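Local coordinates for protein pumilio homolog 23 (Arabidopsis thaliana, PDB 5WZJ) that recognises a specific 18S rRNA sequence through its pumilio repeats and probably regulates translation and mRNA stability by binding target transcripts, at residues A[25-30]-A[65-70]; A[435-440]-A[469-474]; A[473-478]-A[486-491]. All coordinates share one frame; numbering follows the deposited sequence.

Contact 1 of 3, residues A[25-30]-A[65-70]. With nucleotides of chain B.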
loop_
_atom_site.group_PDB
_atom_site.type_symbol
_atom_site.label_atom_id
_atom_site.label_comp_id
_atom_site.label_asym_id
_atom_site.label_seq_id
_atom_site.Cartn_x
_atom_site.Cartn_y
_atom_site.Cartn_z
ATOM N N GLU A 25 -7.046 39.448 -12.459
ATOM C CA GLU A 25 -8.449 39.839 -12.533
ATOM C C GLU A 25 -9.329 38.654 -12.900
ATOM O O GLU A 25 -10.448 38.522 -12.393
ATOM C CB GLU A 25 -8.606 40.984 -13.529
ATOM C CG GLU A 25 -8.293 42.342 -12.916
ATOM C CD GLU A 25 -9.340 42.737 -11.872
ATOM O OE1 GLU A 25 -9.224 42.328 -10.694
ATOM O OE2 GLU A 25 -10.309 43.430 -12.244
ATOM N N ILE A 26 -8.829 37.768 -13.765
ATOM C CA ILE A 26 -9.529 36.514 -14.028
ATOM C C ILE A 26 -9.695 35.724 -12.734
ATOM O O ILE A 26 -10.787 35.233 -12.416
ATOM C CB ILE A 26 -8.776 35.695 -15.093
ATOM C CG1 ILE A 26 -8.761 36.437 -16.432
ATOM C CG2 ILE A 26 -9.414 34.336 -15.255
ATOM C CD1 ILE A 26 -10.118 36.582 -17.040
ATOM N N ALA A 27 -8.614 35.597 -11.963
ATOM C CA ALA A 27 -8.672 34.811 -10.731
ATOM C C ALA A 27 -9.689 35.391 -9.753
ATOM O O ALA A 27 -10.518 34.658 -9.198
ATOM C CB ALA A 27 -7.286 34.740 -10.093
ATOM N N ASN A 28 -9.648 36.714 -9.535
ATOM C CA ASN A 28 -10.625 37.337 -8.640
ATOM C C ASN A 28 -12.045 37.147 -9.157
ATOM O O ASN A 28 -12.979 36.946 -8.372
ATOM C CB ASN A 28 -10.339 38.830 -8.452
ATOM C CG ASN A 28 -11.374 39.502 -7.525
ATOM O OD1 ASN A 28 -11.213 39.516 -6.296
ATOM N ND2 ASN A 28 -12.455 40.030 -8.114
ATOM N N LEU A 29 -12.228 37.209 -10.477
ATOM C CA LEU A 29 -13.549 36.975 -11.045
ATOM C C LEU A 29 -14.084 35.598 -10.668
ATOM O O LEU A 29 -15.292 35.442 -10.462
ATOM C CB LEU A 29 -13.503 37.144 -12.565
ATOM C CG LEU A 29 -14.817 37.050 -13.342
ATOM C CD1 LEU A 29 -15.852 38.025 -12.814
ATOM C CD2 LEU A 29 -14.561 37.304 -14.811
ATOM N N PHE A 30 -13.212 34.593 -10.553
ATOM C CA PHE A 30 -13.680 33.270 -10.150
ATOM C C PHE A 30 -13.871 33.158 -8.640
ATOM O O PHE A 30 -14.762 32.428 -8.192
ATOM C CB PHE A 30 -12.717 32.186 -10.639
ATOM C CG PHE A 30 -12.679 32.041 -12.133
ATOM C CD1 PHE A 30 -13.667 32.605 -12.925
ATOM C CD2 PHE A 30 -11.658 31.335 -12.745
ATOM C CE1 PHE A 30 -13.632 32.472 -14.306
ATOM C CE2 PHE A 30 -11.614 31.201 -14.122
ATOM C CZ PHE A 30 -12.601 31.765 -14.903
ATOM N N SER A 65 1.306 30.906 -12.211
ATOM C CA SER A 65 1.189 29.460 -12.422
ATOM C C SER A 65 -0.072 28.917 -11.763
ATOM O O SER A 65 -0.768 28.065 -12.329
ATOM C CB SER A 65 2.423 28.740 -11.875
ATOM O OG SER A 65 2.606 29.002 -10.481
ATOM N N HIS A 66 -0.410 29.447 -10.588
ATOM C CA HIS A 66 -1.600 28.998 -9.874
ATOM C C HIS A 66 -2.874 29.358 -10.636
ATOM O O HIS A 66 -3.822 28.568 -10.673
ATOM C CB HIS A 66 -1.610 29.600 -8.463
ATOM C CG HIS A 66 -0.483 29.123 -7.601
ATOM N ND1 HIS A 66 -0.605 28.052 -6.738
ATOM C CD2 HIS A 66 0.804 29.539 -7.503
ATOM C CE1 HIS A 66 0.547 27.846 -6.127
ATOM N NE2 HIS A 66 1.423 28.725 -6.584
ATOM N N VAL A 67 -2.919 30.548 -11.243
ATOM C CA VAL A 67 -4.081 30.920 -12.049
ATOM C C VAL A 67 -4.193 30.007 -13.262
ATOM O O VAL A 67 -5.285 29.544 -13.610
ATOM C CB VAL A 67 -3.995 32.401 -12.466
ATOM C CG1 VAL A 67 -5.179 32.774 -13.342
ATOM C CG2 VAL A 67 -3.935 33.292 -11.221
ATOM N N LEU A 68 -3.063 29.718 -13.908
ATOM C CA LEU A 68 -3.087 28.859 -15.086
ATOM C C LEU A 68 -3.604 27.469 -14.737
ATOM O O LEU A 68 -4.349 26.869 -15.518
ATOM C CB LEU A 68 -1.686 28.808 -15.708
ATOM C CG LEU A 68 -1.481 28.094 -17.046
ATOM C CD1 LEU A 68 -2.524 28.520 -18.091
ATOM C CD2 LEU A 68 -0.065 28.353 -17.563
ATOM N N GLN A 69 -3.265 26.958 -13.546
ATOM C CA GLN A 69 -3.838 25.691 -13.091
ATOM C C GLN A 69 -5.358 25.758 -13.062
ATOM O O GLN A 69 -6.045 24.827 -13.507
ATOM C CB GLN A 69 -3.331 25.332 -11.695
ATOM C CG GLN A 69 -1.896 24.858 -11.630
ATOM C CD GLN A 69 -1.539 24.399 -10.241
ATOM O OE1 GLN A 69 -0.981 25.160 -9.452
ATOM N NE2 GLN A 69 -1.862 23.147 -9.926
ATOM N N THR A 70 -5.896 26.838 -12.492
ATOM C CA THR A 70 -7.339 27.027 -12.443
ATOM C C THR A 70 -7.933 27.049 -13.844
ATOM O O THR A 70 -8.955 26.404 -14.097
ATOM C CB THR A 70 -7.665 28.329 -11.701
ATOM O OG1 THR A 70 -7.086 28.283 -10.390
ATOM C CG2 THR A 70 -9.181 28.521 -11.586
ATOM P P G B 11 9.818 22.866 -3.526
ATOM O OP1 G B 11 11.127 22.512 -4.130
ATOM O OP2 G B 11 9.702 23.090 -2.066
ATOM O "O5'" G B 11 9.354 24.153 -4.320
ATOM C "C5'" G B 11 8.345 25.028 -3.833
ATOM C "C4'" G B 11 7.841 25.890 -4.965
ATOM O "O4'" G B 11 6.791 25.163 -5.661
ATOM C "C3'" G B 11 7.238 27.237 -4.568
ATOM O "O3'" G B 11 7.454 28.184 -5.624
ATOM C "C2'" G B 11 5.757 26.919 -4.508
ATOM O "O2'" G B 11 4.922 28.048 -4.655
ATOM C "C1'" G B 11 5.618 25.944 -5.684
ATOM N N9 G B 11 4.442 25.079 -5.569
ATOM C C8 G B 11 4.180 24.139 -4.587
ATOM N N7 G B 11 3.000 23.577 -4.721
ATOM C C5 G B 11 2.449 24.187 -5.847
ATOM C C6 G B 11 1.195 23.997 -6.480
ATOM O O6 G B 11 0.289 23.225 -6.156
ATOM N N1 G B 11 1.038 24.840 -7.586
ATOM C C2 G B 11 1.982 25.738 -8.039
ATOM N N2 G B 11 1.663 26.459 -9.133
ATOM N N3 G B 11 3.159 25.922 -7.460
ATOM C C4 G B 11 3.323 25.127 -6.377
#
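Segment 25-30 touches segment 65-70 at two places, Ala27 on Val67 and Phe30 on Thr70, while the other side of helix 64-74 is given over to RNA. This is the RNA-reading helix of Pumilio 1, a repeat of the right-handed superhelix, with helix 17-31 lying against its back. The Ala27 CB methyl rests on Val67 CG2 at 3.8 Å, where the two backbones come nearest. One turn on, Thr70 CG2 comes in at the edge of the Phe30 ring, near its plane, 3.9 Å from CD2. Phe30 also packs on Ile43 and Cys44 of helix 37-49 and makes a cation-pi contact with Arg40. On the RNA side, Gln69 OE1 takes both N1 and N2 of G11 of chain B, at 2.8 and 3.0 Å, and Ser65 OG accepts a second bond from N2. The His66 ring lies over the guanine face near C2, CE1 3.2 Å from that atom, with N2 above the imidazole centre, and Ser106 holds Gln69 NE2. Thr70 keeps its methyl facing Phe30 by placing CG2 anti to the backbone N; its OG1 turns back to His66 O at 3.3 Å, reaching it from the opposite face of the carbonyl plane to Thr70 N.

Contact 2 of 3, residues A[435-440]-A[469-474]. With nucleotides of chain B.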
loop_
_atom_site.group_PDB
_atom_site.type_symbol
_atom_site.label_atom_id
_atom_site.label_comp_id
_atom_site.label_asym_id
_atom_site.label_seq_id
_atom_site.Cartn_x
_atom_site.Cartn_y
_atom_site.Cartn_z
ATOM N N GLY A 435 -1.798 -13.592 10.649
ATOM C CA GLY A 435 -1.490 -14.661 9.711
ATOM C C GLY A 435 -1.405 -16.018 10.390
ATOM O O GLY A 435 -1.854 -17.024 9.835
ATOM N N ILE A 436 -0.820 -16.061 11.596
ATOM C CA ILE A 436 -0.737 -17.305 12.369
ATOM C C ILE A 436 -2.116 -17.939 12.503
ATOM O O ILE A 436 -2.293 -19.143 12.280
ATOM C CB ILE A 436 -0.101 -17.036 13.749
ATOM C CG1 ILE A 436 1.410 -16.810 13.604
ATOM C CG2 ILE A 436 -0.408 -18.172 14.756
ATOM C CD1 ILE A 436 2.177 -18.080 13.317
ATOM N N PHE A 437 -3.120 -17.137 12.843
ATOM C CA PHE A 437 -4.421 -17.720 13.136
ATOM C C PHE A 437 -5.195 -18.108 11.885
ATOM O O PHE A 437 -6.324 -18.598 11.997
ATOM C CB PHE A 437 -5.230 -16.780 14.042
ATOM C CG PHE A 437 -4.749 -16.813 15.472
ATOM C CD1 PHE A 437 -4.810 -18.002 16.193
ATOM C CD2 PHE A 437 -4.165 -15.699 16.065
ATOM C CE1 PHE A 437 -4.323 -18.079 17.499
ATOM C CE2 PHE A 437 -3.678 -15.759 17.378
ATOM C CZ PHE A 437 -3.756 -16.951 18.092
ATOM N N LYS A 438 -4.599 -17.963 10.706
ATOM C CA LYS A 438 -5.182 -18.532 9.503
ATOM C C LYS A 438 -4.664 -19.934 9.200
ATOM O O LYS A 438 -5.259 -20.621 8.363
ATOM C CB LYS A 438 -4.946 -17.586 8.317
ATOM C CG LYS A 438 -5.840 -16.342 8.386
ATOM C CD LYS A 438 -5.437 -15.285 7.373
ATOM C CE LYS A 438 -5.564 -15.804 5.956
ATOM N NZ LYS A 438 -4.860 -14.914 4.985
ATOM N N PHE A 439 -3.596 -20.386 9.863
ATOM C CA PHE A 439 -3.173 -21.778 9.725
ATOM C C PHE A 439 -4.217 -22.726 10.322
ATOM O O PHE A 439 -5.011 -22.357 11.195
ATOM C CB PHE A 439 -1.827 -22.023 10.421
ATOM C CG PHE A 439 -0.633 -21.418 9.714
ATOM C CD1 PHE A 439 -0.038 -22.063 8.636
ATOM C CD2 PHE A 439 -0.091 -20.216 10.146
ATOM C CE1 PHE A 439 1.069 -21.516 7.995
ATOM C CE2 PHE A 439 1.019 -19.663 9.512
ATOM C CZ PHE A 439 1.601 -20.315 8.438
ATOM N N SER A 440 -4.202 -23.965 9.836
ATOM C CA SER A 440 -4.877 -25.066 10.512
ATOM C C SER A 440 -4.450 -25.115 11.976
ATOM O O SER A 440 -3.281 -24.891 12.301
ATOM C CB SER A 440 -4.538 -26.390 9.813
ATOM O OG SER A 440 -4.614 -27.494 10.714
ATOM N N ALA A 469 -6.770 -5.940 18.755
ATOM C CA ALA A 469 -8.136 -6.381 18.464
ATOM C C ALA A 469 -8.187 -7.233 17.195
ATOM O O ALA A 469 -8.961 -8.199 17.113
ATOM C CB ALA A 469 -9.069 -5.169 18.343
ATOM N N ARG A 470 -7.341 -6.914 16.204
ATOM C CA ARG A 470 -7.270 -7.730 14.989
ATOM C C ARG A 470 -6.772 -9.144 15.279
ATOM O O ARG A 470 -7.191 -10.103 14.619
ATOM C CB ARG A 470 -6.360 -7.063 13.961
ATOM C CG ARG A 470 -6.768 -5.632 13.623
ATOM C CD ARG A 470 -8.065 -5.599 12.840
ATOM N NE ARG A 470 -8.145 -4.369 12.059
ATOM C CZ ARG A 470 -8.739 -4.256 10.874
ATOM N NH1 ARG A 470 -9.328 -5.304 10.315
ATOM N NH2 ARG A 470 -8.735 -3.085 10.245
ATOM N N VAL A 471 -5.861 -9.294 16.244
ATOM C CA VAL A 471 -5.378 -10.628 16.604
ATOM C C VAL A 471 -6.518 -11.464 17.177
ATOM O O VAL A 471 -6.750 -12.609 16.757
ATOM C CB VAL A 471 -4.193 -10.528 17.589
ATOM C CG1 VAL A 471 -3.687 -11.928 17.978
ATOM C CG2 VAL A 471 -3.039 -9.726 16.963
ATOM N N ILE A 472 -7.249 -10.899 18.146
ATOM C CA ILE A 472 -8.395 -11.593 18.735
ATOM C C ILE A 472 -9.410 -11.989 17.664
ATOM O O ILE A 472 -9.921 -13.119 17.656
ATOM C CB ILE A 472 -9.028 -10.717 19.835
ATOM C CG1 ILE A 472 -8.075 -10.644 21.036
ATOM C CG2 ILE A 472 -10.403 -11.269 20.261
ATOM C CD1 ILE A 472 -8.558 -9.716 22.120
ATOM N N GLU A 473 -9.688 -11.086 16.715
ATOM C CA GLU A 473 -10.685 -11.379 15.690
ATOM C C GLU A 473 -10.208 -12.479 14.756
ATOM O O GLU A 473 -11.007 -13.311 14.313
ATOM C CB GLU A 473 -11.030 -10.106 14.904
ATOM C CG GLU A 473 -11.872 -9.117 15.714
ATOM C CD GLU A 473 -11.942 -7.735 15.082
ATOM O OE1 GLU A 473 -11.726 -7.613 13.853
ATOM O OE2 GLU A 473 -12.201 -6.771 15.824
ATOM N N ALA A 474 -8.911 -12.503 14.447
ATOM C CA ALA A 474 -8.387 -13.588 13.626
ATOM C C ALA A 474 -8.504 -14.927 14.355
ATOM O O ALA A 474 -8.837 -15.949 13.740
ATOM C CB ALA A 474 -6.931 -13.300 13.239
ATOM P P G B 2 -13.077 3.498 9.006
ATOM O OP1 G B 2 -12.276 4.652 8.527
ATOM O OP2 G B 2 -13.646 2.531 8.035
ATOM O "O5'" G B 2 -12.131 2.694 10.005
ATOM C "C5'" G B 2 -11.834 3.202 11.298
ATOM C "C4'" G B 2 -10.952 2.246 12.065
ATOM O "O4'" G B 2 -11.666 1.024 12.353
ATOM C "C3'" G B 2 -9.693 1.792 11.346
ATOM O "O3'" G B 2 -8.657 2.743 11.531
ATOM C "C2'" G B 2 -9.381 0.429 11.980
ATOM O "O2'" G B 2 -8.517 0.580 13.099
ATOM C "C1'" G B 2 -10.761 -0.041 12.477
ATOM N N9 G B 2 -11.297 -1.231 11.788
ATOM C C8 G B 2 -11.803 -1.401 10.515
ATOM N N7 G B 2 -12.201 -2.632 10.281
ATOM C C5 G B 2 -11.942 -3.307 11.476
ATOM C C6 G B 2 -12.146 -4.662 11.859
ATOM O O6 G B 2 -12.614 -5.585 11.190
ATOM N N1 G B 2 -11.731 -4.905 13.168
ATOM C C2 G B 2 -11.182 -3.972 14.007
ATOM N N2 G B 2 -10.847 -4.384 15.233
ATOM N N3 G B 2 -10.990 -2.703 13.673
ATOM C C4 G B 2 -11.390 -2.453 12.405
ATOM P P A B 3 -7.388 2.823 10.550
ATOM O OP1 A B 3 -7.125 4.274 10.336
ATOM O OP2 A B 3 -7.584 1.915 9.391
ATOM O "O5'" A B 3 -6.196 2.260 11.445
ATOM C "C5'" A B 3 -5.851 2.874 12.682
ATOM C "C4'" A B 3 -4.756 2.108 13.387
ATOM O "O4'" A B 3 -5.249 0.801 13.773
ATOM C "C3'" A B 3 -3.506 1.810 12.562
ATOM O "O3'" A B 3 -2.597 2.897 12.538
ATOM C "C2'" A B 3 -2.941 0.556 13.230
ATOM O "O2'" A B 3 -2.198 0.880 14.398
ATOM C "C1'" A B 3 -4.219 -0.160 13.665
ATOM N N9 A B 3 -4.645 -1.201 12.714
ATOM C C8 A B 3 -5.752 -1.189 11.894
ATOM N N7 A B 3 -5.879 -2.293 11.183
ATOM C C5 A B 3 -4.787 -3.077 11.580
ATOM C C6 A B 3 -4.339 -4.357 11.213
ATOM N N6 A B 3 -4.959 -5.121 10.310
ATOM N N1 A B 3 -3.220 -4.842 11.808
ATOM C C2 A B 3 -2.584 -4.089 12.708
ATOM N N3 A B 3 -2.909 -2.869 13.136
ATOM C C4 A B 3 -4.024 -2.417 12.527
HETATM O O HOH W 1 -8.516 -16.578 11.186
#
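Phe437 points at helix 468-477 and meets it in two ways. Its CB faces the Ala474 methyl, CB to CB 4.0 Å, while the ring crosses Val471 at an angle, so that CE2 has Val471 CG1 at the ring edge, near its plane, 3.9 Å away. That methyl is the one lying anti to the Val471 backbone N (chi1 180°). Behind, Tyr447, Ile448 and Leu451 of helix 445-453 pack on Phe437. Beside this apolar patch a water donates to both carbonyls, 3.1 Å to Phe437 O and 2.6 Å to Ala474 O, joining the type I turn 436-439 to the helix. Helix 468-477 is the RNA-reading helix of Pumilio 7, and its other side shows how a pumilio repeat handles a base. The Glu473 carboxylate lies along the guanine edge of G2 of chain B, OE1 taking N1 at 2.8 Å (165° at the hydrogen) and OE2 taking N2 at 2.8 Å. Lys511 and Thr508 each hold one of these oxygens. Arg470, bent at chi2 (-70°), slides its guanidinium between two bases, with G2 over one face and A3 of chain B over the opposite one; NH2 adds only a weak bond to A3 N7. Replacing it with an alanine would probably leave a gap between G2 and A3, each base losing the flat charged group against its face.

Contact 3 of 3, residues A[473-478]-A[486-491]. With nucleotides of chain B.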
loop_
_atom_site.group_PDB
_atom_site.type_symbol
_atom_site.label_atom_id
_atom_site.label_comp_id
_atom_site.label_asym_id
_atom_site.label_seq_id
_atom_site.Cartn_x
_atom_site.Cartn_y
_atom_site.Cartn_z
ATOM N N GLU A 473 -9.688 -11.086 16.715
ATOM C CA GLU A 473 -10.685 -11.379 15.690
ATOM C C GLU A 473 -10.208 -12.479 14.756
ATOM O O GLU A 473 -11.007 -13.311 14.313
ATOM C CB GLU A 473 -11.030 -10.106 14.904
ATOM C CG GLU A 473 -11.872 -9.117 15.714
ATOM C CD GLU A 473 -11.942 -7.735 15.082
ATOM O OE1 GLU A 473 -11.726 -7.613 13.853
ATOM O OE2 GLU A 473 -12.201 -6.771 15.824
ATOM N N ALA A 474 -8.911 -12.503 14.447
ATOM C CA ALA A 474 -8.387 -13.588 13.626
ATOM C C ALA A 474 -8.504 -14.927 14.355
ATOM O O ALA A 474 -8.837 -15.949 13.740
ATOM C CB ALA A 474 -6.931 -13.300 13.239
ATOM N N PHE A 475 -8.225 -14.943 15.663
ATOM C CA PHE A 475 -8.436 -16.159 16.449
ATOM C C PHE A 475 -9.901 -16.590 16.436
ATOM O O PHE A 475 -10.205 -17.773 16.271
ATOM C CB PHE A 475 -7.961 -15.946 17.887
ATOM C CG PHE A 475 -8.466 -16.985 18.860
ATOM C CD1 PHE A 475 -7.950 -18.270 18.852
ATOM C CD2 PHE A 475 -9.418 -16.654 19.817
ATOM C CE1 PHE A 475 -8.399 -19.226 19.764
ATOM C CE2 PHE A 475 -9.870 -17.600 20.738
ATOM C CZ PHE A 475 -9.367 -18.893 20.695
ATOM N N LEU A 476 -10.822 -15.644 16.627
ATOM C CA LEU A 476 -12.247 -15.978 16.601
ATOM C C LEU A 476 -12.677 -16.562 15.258
ATOM O O LEU A 476 -13.599 -17.391 15.207
ATOM C CB LEU A 476 -13.074 -14.736 16.943
ATOM C CG LEU A 476 -12.932 -14.290 18.407
ATOM C CD1 LEU A 476 -13.851 -13.124 18.687
ATOM C CD2 LEU A 476 -13.260 -15.444 19.355
ATOM N N ALA A 477 -12.024 -16.157 14.166
ATOM C CA ALA A 477 -12.318 -16.708 12.848
ATOM C C ALA A 477 -11.526 -17.968 12.531
ATOM O O ALA A 477 -11.756 -18.566 11.481
ATOM C CB ALA A 477 -12.040 -15.655 11.765
ATOM N N SER A 478 -10.594 -18.379 13.391
ATOM C CA SER A 478 -9.745 -19.529 13.106
ATOM C C SER A 478 -10.548 -20.819 13.249
ATOM O O SER A 478 -11.718 -20.812 13.629
ATOM C CB SER A 478 -8.545 -19.550 14.051
ATOM O OG SER A 478 -8.962 -19.885 15.368
ATOM N N ARG A 486 -14.792 -19.694 23.322
ATOM C CA ARG A 486 -15.672 -19.323 24.429
ATOM C C ARG A 486 -14.873 -18.932 25.673
ATOM O O ARG A 486 -15.200 -17.952 26.352
ATOM C CB ARG A 486 -16.633 -20.487 24.732
ATOM C CG ARG A 486 -17.563 -20.274 25.941
ATOM C CD ARG A 486 -18.651 -21.381 26.079
ATOM N NE ARG A 486 -18.132 -22.681 26.530
ATOM C CZ ARG A 486 -18.041 -23.772 25.760
ATOM N NH1 ARG A 486 -18.432 -23.738 24.487
ATOM N NH2 ARG A 486 -17.567 -24.912 26.257
ATOM N N ARG A 487 -13.811 -19.679 25.980
ATOM C CA ARG A 487 -13.005 -19.346 27.146
ATOM C C ARG A 487 -12.466 -17.920 27.054
ATOM O O ARG A 487 -12.470 -17.185 28.048
ATOM C CB ARG A 487 -11.858 -20.348 27.294
ATOM C CG ARG A 487 -10.887 -19.970 28.428
ATOM C CD ARG A 487 -9.662 -20.866 28.456
ATOM N NE ARG A 487 -8.803 -20.528 29.589
ATOM C CZ ARG A 487 -7.562 -20.976 29.738
ATOM N NH1 ARG A 487 -7.040 -21.784 28.821
ATOM N NH2 ARG A 487 -6.855 -20.617 30.805
ATOM N N LEU A 488 -11.990 -17.514 25.873
ATOM C CA LEU A 488 -11.467 -16.158 25.722
ATOM C C LEU A 488 -12.585 -15.131 25.817
ATOM O O LEU A 488 -12.442 -14.105 26.488
ATOM C CB LEU A 488 -10.714 -16.016 24.386
ATOM C CG LEU A 488 -10.094 -14.625 24.139
ATOM C CD1 LEU A 488 -8.755 -14.735 23.445
ATOM C CD2 LEU A 488 -11.019 -13.722 23.332
ATOM N N ILE A 489 -13.696 -15.376 25.124
ATOM C CA ILE A 489 -14.802 -14.422 25.132
ATOM C C ILE A 489 -15.281 -14.170 26.556
ATOM O O ILE A 489 -15.548 -13.024 26.945
ATOM C CB ILE A 489 -15.939 -14.933 24.228
ATOM C CG1 ILE A 489 -15.488 -14.914 22.760
ATOM C CG2 ILE A 489 -17.215 -14.088 24.424
ATOM C CD1 ILE A 489 -16.488 -15.548 21.791
ATOM N N ILE A 490 -15.378 -15.232 27.364
ATOM C CA ILE A 490 -15.826 -15.069 28.748
ATOM C C ILE A 490 -14.893 -14.144 29.520
ATOM O O ILE A 490 -15.341 -13.364 30.370
ATOM C CB ILE A 490 -15.973 -16.450 29.425
ATOM C CG1 ILE A 490 -17.212 -17.145 28.863
ATOM C CG2 ILE A 490 -16.078 -16.319 30.958
ATOM C CD1 ILE A 490 -17.324 -18.628 29.210
ATOM N N LYS A 491 -13.595 -14.177 29.222
ATOM C CA LYS A 491 -12.720 -13.286 29.972
ATOM C C LYS A 491 -12.843 -11.827 29.539
ATOM O O LYS A 491 -12.223 -10.963 30.166
ATOM C CB LYS A 491 -11.271 -13.772 29.873
ATOM C CG LYS A 491 -11.035 -14.961 30.832
ATOM C CD LYS A 491 -9.597 -15.405 30.878
ATOM C CE LYS A 491 -9.254 -16.296 29.692
ATOM N NZ LYS A 491 -7.943 -16.983 29.947
ATOM P P G B 2 -13.077 3.498 9.006
ATOM O OP1 G B 2 -12.276 4.652 8.527
ATOM O OP2 G B 2 -13.646 2.531 8.035
ATOM O "O5'" G B 2 -12.131 2.694 10.005
ATOM C "C5'" G B 2 -11.834 3.202 11.298
ATOM C "C4'" G B 2 -10.952 2.246 12.065
ATOM O "O4'" G B 2 -11.666 1.024 12.353
ATOM C "C3'" G B 2 -9.693 1.792 11.346
ATOM O "O3'" G B 2 -8.657 2.743 11.531
ATOM C "C2'" G B 2 -9.381 0.429 11.980
ATOM O "O2'" G B 2 -8.517 0.580 13.099
ATOM C "C1'" G B 2 -10.761 -0.041 12.477
ATOM N N9 G B 2 -11.297 -1.231 11.788
ATOM C C8 G B 2 -11.803 -1.401 10.515
ATOM N N7 G B 2 -12.201 -2.632 10.281
ATOM C C5 G B 2 -11.942 -3.307 11.476
ATOM C C6 G B 2 -12.146 -4.662 11.859
ATOM O O6 G B 2 -12.614 -5.585 11.190
ATOM N N1 G B 2 -11.731 -4.905 13.168
ATOM C C2 G B 2 -11.182 -3.972 14.007
ATOM N N2 G B 2 -10.847 -4.384 15.233
ATOM N N3 G B 2 -10.990 -2.703 13.673
ATOM C C4 G B 2 -11.390 -2.453 12.405
#
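Phe475 and Leu488 reach across from facing helices, 468-477 and 482-490, and pass side by side, each heading for the other's backbone. From CA, the Phe475 CB heads toward the second helix, and CG, anti to the backbone N (chi1 164°), sends the ring farther across. The first ring atom to meet a partner is CD2, 4.2 Å from Leu488 CD1. Next along, CE2 lies 4.1 Å from Leu488 CB, which approaches the ring obliquely, and 4.1 Å from Leu488 CD1; both leucine atoms lie on one side of the ring plane, beside the CD2-CE2 bond. Leu451 and Thr452 of helix 445-453 and Ala480 of the connecting loop also pack on Phe475. The two helices follow each other in Pumilio 7, and their facing side chains fill the inside of the repeat, away from its RNA-reading surface. Beside the aromatic, Leu476 leaves its helix at a slant, but its tip swings in: CD2 comes to 4.0 Å from Ile489 CD1 and almost as close to Ile489 CG1. Both of these side chains also touch Cys512 of helix 503-514, which carries the packing into the next repeat. Just beyond Leu476, Phe475 O takes two bonds from Ser478: one from its N, the other from OG at 2.6 Å, in the carbonyl plane and on a lone pair. Lys485 NZ binds the carbonyl oxygens of Leu476 and Ser478.

Overall arrangement
Contacts 2 and 3 are buried, share helix 468-477 and touch each other, their centres about 10 Å apart; Phe437 CB, for instance, packs on Phe475 N at 3.9 Å. Contact 1 is only partly buried and lies on the opposite side of the chain's centre, its centre about 54 Å from that of contact 2. Still, contacts 1 and 2 follow one plan: apolar packing against the back of a helix whose front reads a guanine, through serine and glutamine in one case and a carboxylate in the other. Contact 2 alone adds a bridging water, whereas the two segments of contact 3 meet through apolar side chains, within a repeat rather than at its RNA surface.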